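Local coordinates for protein methylxanthine N1-demethylase NdmA (Pseudomonas putida, PDB 6ICN) that removes the N1-methyl group of caffeine, yielding theobromine and formaldehyde, as a Rieske-type non-heme iron oxygenase that draws its electrons from NADH, at residues Arg181-Phe186 and Asp329-Gln334. Residues are numbered along the deposited sequence; the frame is centred on the assembly and turned at random.
Sequences RRWENF and DKVSIQ. With CFF (caffeine), chain F.
Glu184 and Ser332 join two helices of the catalytic domain of this Rieske oxygenase, the short helix 179-186 beside the active site and the first turn of the long helix 330-348. The CA atoms of Glu184 and Ser332 lie 5.9 Å apart. Extended beyond CG, the Glu184 chain carries its carboxylate across the gap, where Ser332 OG donates a hydrogen bond to Glu184 OE1 at 3.0 Å. The hydroxyl meets OE1 from above the carboxylate plane, 71° out of it. The stronger partner of the carboxylate is Arg336, one turn further along helix 330-348, in a salt bridge to OE2. NH2 of Arg83 of the second subunit is hydrogen-bonded to Ser332 OG, while His82 of that subunit, which lines the pocket of its [2Fe-2S] cluster, is hydrogen-bonded to Asp329 OD2; the contact thus adjoins the place where a neighbour's Rieske domain meets this catalytic domain. On the caffeine side, the ring of Phe186 carries the substrate methyl C10 3.5 Å above its centre, and Asn185 ND2 is hydrogen-bonded to OD1 of Asp307, a ligand of the metal site, which holds cobalt here. The apolar half of the contact is Trp183 against Val331, side chains crossing at about a right angle. With CG of Trp183 anti to the backbone N (chi1 -170°), the indole reaches Val331, whose CG1 touches Trp183 CH2 and CZ3, each at 3.8 Å.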
loop_
_atom_site.group_PDB
_atom_site.type_symbol
_atom_site.label_atom_id
_atom_site.label_comp_id
_atom_site.label_asym_id
_atom_site.label_seq_id
_atom_site.Cartn_x
_atom_site.Cartn_y
_atom_site.Cartn_z
ATOM N N ARG A 181 6.623 -23.941 -22.610
ATOM C CA ARG A 181 5.694 -24.515 -21.641
ATOM C C ARG A 181 4.273 -24.017 -21.878
ATOM O O ARG A 181 3.307 -24.760 -21.669
ATOM C CB ARG A 181 6.170 -24.205 -20.212
ATOM C CG ARG A 181 7.505 -24.895 -19.881
ATOM C CD ARG A 181 7.346 -25.654 -18.620
ATOM N NE ARG A 181 8.573 -26.112 -17.978
ATOM C CZ ARG A 181 8.843 -27.401 -17.755
ATOM N NH1 ARG A 181 8.007 -28.334 -18.193
ATOM N NH2 ARG A 181 9.941 -27.745 -17.097
ATOM N N ARG A 182 4.125 -22.767 -22.345
ATOM C CA ARG A 182 2.796 -22.251 -22.643
ATOM C C ARG A 182 2.171 -22.994 -23.816
ATOM O O ARG A 182 0.991 -23.361 -23.769
ATOM C CB ARG A 182 2.877 -20.742 -22.922
ATOM C CG ARG A 182 1.571 -20.004 -22.630
ATOM C CD ARG A 182 0.608 -20.057 -23.811
ATOM N NE ARG A 182 -0.749 -19.728 -23.363
ATOM C CZ ARG A 182 -1.583 -20.588 -22.781
ATOM N NH1 ARG A 182 -1.204 -21.861 -22.590
ATOM N NH2 ARG A 182 -2.797 -20.188 -22.389
ATOM N N TRP A 183 2.957 -23.234 -24.871
ATOM C CA TRP A 183 2.461 -23.975 -26.024
ATOM C C TRP A 183 1.979 -25.360 -25.602
ATOM O O TRP A 183 0.864 -25.782 -25.942
ATOM C CB TRP A 183 3.566 -24.081 -27.082
ATOM C CG TRP A 183 3.105 -24.615 -28.437
ATOM C CD1 TRP A 183 2.834 -23.869 -29.551
ATOM C CD2 TRP A 183 2.888 -25.994 -28.815
ATOM N NE1 TRP A 183 2.453 -24.694 -30.599
ATOM C CE2 TRP A 183 2.488 -25.998 -30.173
ATOM C CE3 TRP A 183 3.015 -27.215 -28.147
ATOM C CZ2 TRP A 183 2.175 -27.176 -30.864
ATOM C CZ3 TRP A 183 2.711 -28.398 -28.840
ATOM C CH2 TRP A 183 2.300 -28.365 -30.189
ATOM N N GLU A 184 2.800 -26.070 -24.820
ATOM C CA GLU A 184 2.413 -27.410 -24.395
ATOM C C GLU A 184 1.168 -27.378 -23.517
ATOM O O GLU A 184 0.306 -28.259 -23.621
ATOM C CB GLU A 184 3.587 -28.083 -23.676
ATOM C CG GLU A 184 4.784 -28.248 -24.589
ATOM C CD GLU A 184 5.873 -29.102 -23.997
ATOM O OE1 GLU A 184 5.573 -29.861 -23.049
ATOM O OE2 GLU A 184 7.030 -28.989 -24.457
ATOM N N ASN A 185 1.027 -26.350 -22.672
ATOM C CA ASN A 185 -0.190 -26.225 -21.874
ATOM C C ASN A 185 -1.425 -26.049 -22.756
ATOM O O ASN A 185 -2.484 -26.622 -22.479
ATOM C CB ASN A 185 -0.037 -25.053 -20.894
ATOM C CG ASN A 185 -1.326 -24.731 -20.154
ATOM O OD1 ASN A 185 -1.963 -23.718 -20.433
ATOM N ND2 ASN A 185 -1.735 -25.602 -19.232
ATOM N N PHE A 186 -1.301 -25.295 -23.847
ATOM C CA PHE A 186 -2.473 -25.014 -24.669
ATOM C C PHE A 186 -2.961 -26.251 -25.414
ATOM O O PHE A 186 -4.170 -26.416 -25.604
ATOM C CB PHE A 186 -2.156 -23.886 -25.653
ATOM C CG PHE A 186 -3.375 -23.254 -26.250
ATOM C CD1 PHE A 186 -3.958 -23.792 -27.389
ATOM C CD2 PHE A 186 -3.949 -22.131 -25.666
ATOM C CE1 PHE A 186 -5.099 -23.220 -27.944
ATOM C CE2 PHE A 186 -5.096 -21.557 -26.213
ATOM C CZ PHE A 186 -5.663 -22.097 -27.352
ATOM N N ASP A 329 1.096 -38.153 -23.977
ATOM C CA ASP A 329 1.840 -36.918 -24.199
ATOM C C ASP A 329 2.293 -36.746 -25.642
ATOM O O ASP A 329 3.220 -35.966 -25.882
ATOM C CB ASP A 329 3.072 -36.872 -23.297
ATOM C CG ASP A 329 2.722 -36.729 -21.827
ATOM O OD1 ASP A 329 1.758 -35.994 -21.531
ATOM O OD2 ASP A 329 3.423 -37.342 -21.003
ATOM N N LYS A 330 1.687 -37.467 -26.597
ATOM C CA LYS A 330 2.191 -37.471 -27.976
ATOM C C LYS A 330 2.444 -36.065 -28.519
ATOM O O LYS A 330 3.505 -35.799 -29.090
ATOM C CB LYS A 330 1.225 -38.194 -28.906
ATOM C CG LYS A 330 1.802 -38.222 -30.341
ATOM C CD LYS A 330 0.924 -38.939 -31.318
ATOM C CE LYS A 330 1.561 -38.899 -32.705
ATOM N NZ LYS A 330 0.699 -39.622 -33.667
ATOM N N VAL A 331 1.477 -35.155 -28.353
ATOM C CA VAL A 331 1.641 -33.810 -28.908
ATOM C C VAL A 331 2.880 -33.137 -28.324
ATOM O O VAL A 331 3.715 -32.586 -29.057
ATOM C CB VAL A 331 0.367 -32.978 -28.685
ATOM C CG1 VAL A 331 0.610 -31.530 -29.078
ATOM C CG2 VAL A 331 -0.824 -33.555 -29.484
ATOM N N SER A 332 3.029 -33.179 -26.993
ATOM C CA SER A 332 4.216 -32.628 -26.338
ATOM C C SER A 332 5.510 -33.270 -26.843
ATOM O O SER A 332 6.516 -32.588 -27.103
ATOM C CB SER A 332 4.084 -32.836 -24.828
ATOM O OG SER A 332 5.320 -32.601 -24.211
ATOM N N ILE A 333 5.516 -34.597 -26.950
ATOM C CA ILE A 333 6.718 -35.305 -27.374
ATOM C C ILE A 333 7.114 -34.882 -28.780
ATOM O O ILE A 333 8.282 -34.581 -29.046
ATOM C CB ILE A 333 6.494 -36.826 -27.298
ATOM C CG1 ILE A 333 6.276 -37.267 -25.849
ATOM C CG2 ILE A 333 7.686 -37.559 -27.883
ATOM C CD1 ILE A 333 5.653 -38.667 -25.742
ATOM N N GLN A 334 6.135 -34.830 -29.684
ATOM C CA GLN A 334 6.422 -34.498 -31.077
ATOM C C GLN A 334 6.834 -33.038 -31.216
ATOM O O GLN A 334 7.718 -32.711 -32.016
ATOM C CB GLN A 334 5.206 -34.820 -31.940
ATOM C CG GLN A 334 4.886 -36.333 -32.008
ATOM C CD GLN A 334 6.092 -37.171 -32.432
ATOM O OE1 GLN A 334 6.782 -36.843 -33.399
ATOM N NE2 GLN A 334 6.360 -38.248 -31.691
HETATM N N1 CFF F . -7.702 -23.891 -24.559
HETATM C C2 CFF F . -8.743 -24.621 -25.073
HETATM C C10 CFF F . -6.381 -24.487 -24.466
HETATM C C6 CFF F . -7.890 -22.638 -24.137
HETATM N N3 CFF F . -9.981 -24.071 -25.160
HETATM O O11 CFF F . -8.565 -25.741 -25.446
HETATM C C12 CFF F . -11.097 -24.839 -25.704
HETATM C C4 CFF F . -10.176 -22.802 -24.732
HETATM C C5 CFF F . -9.152 -22.081 -24.233
HETATM N N9 CFF F . -11.275 -22.029 -24.704
HETATM O O13 CFF F . -6.975 -22.003 -23.687
HETATM N N7 CFF F . -9.622 -20.863 -23.908
HETATM C C8 CFF F . -10.929 -20.834 -24.196
HETATM C C14 CFF F . -9.098 -19.631 -23.345
#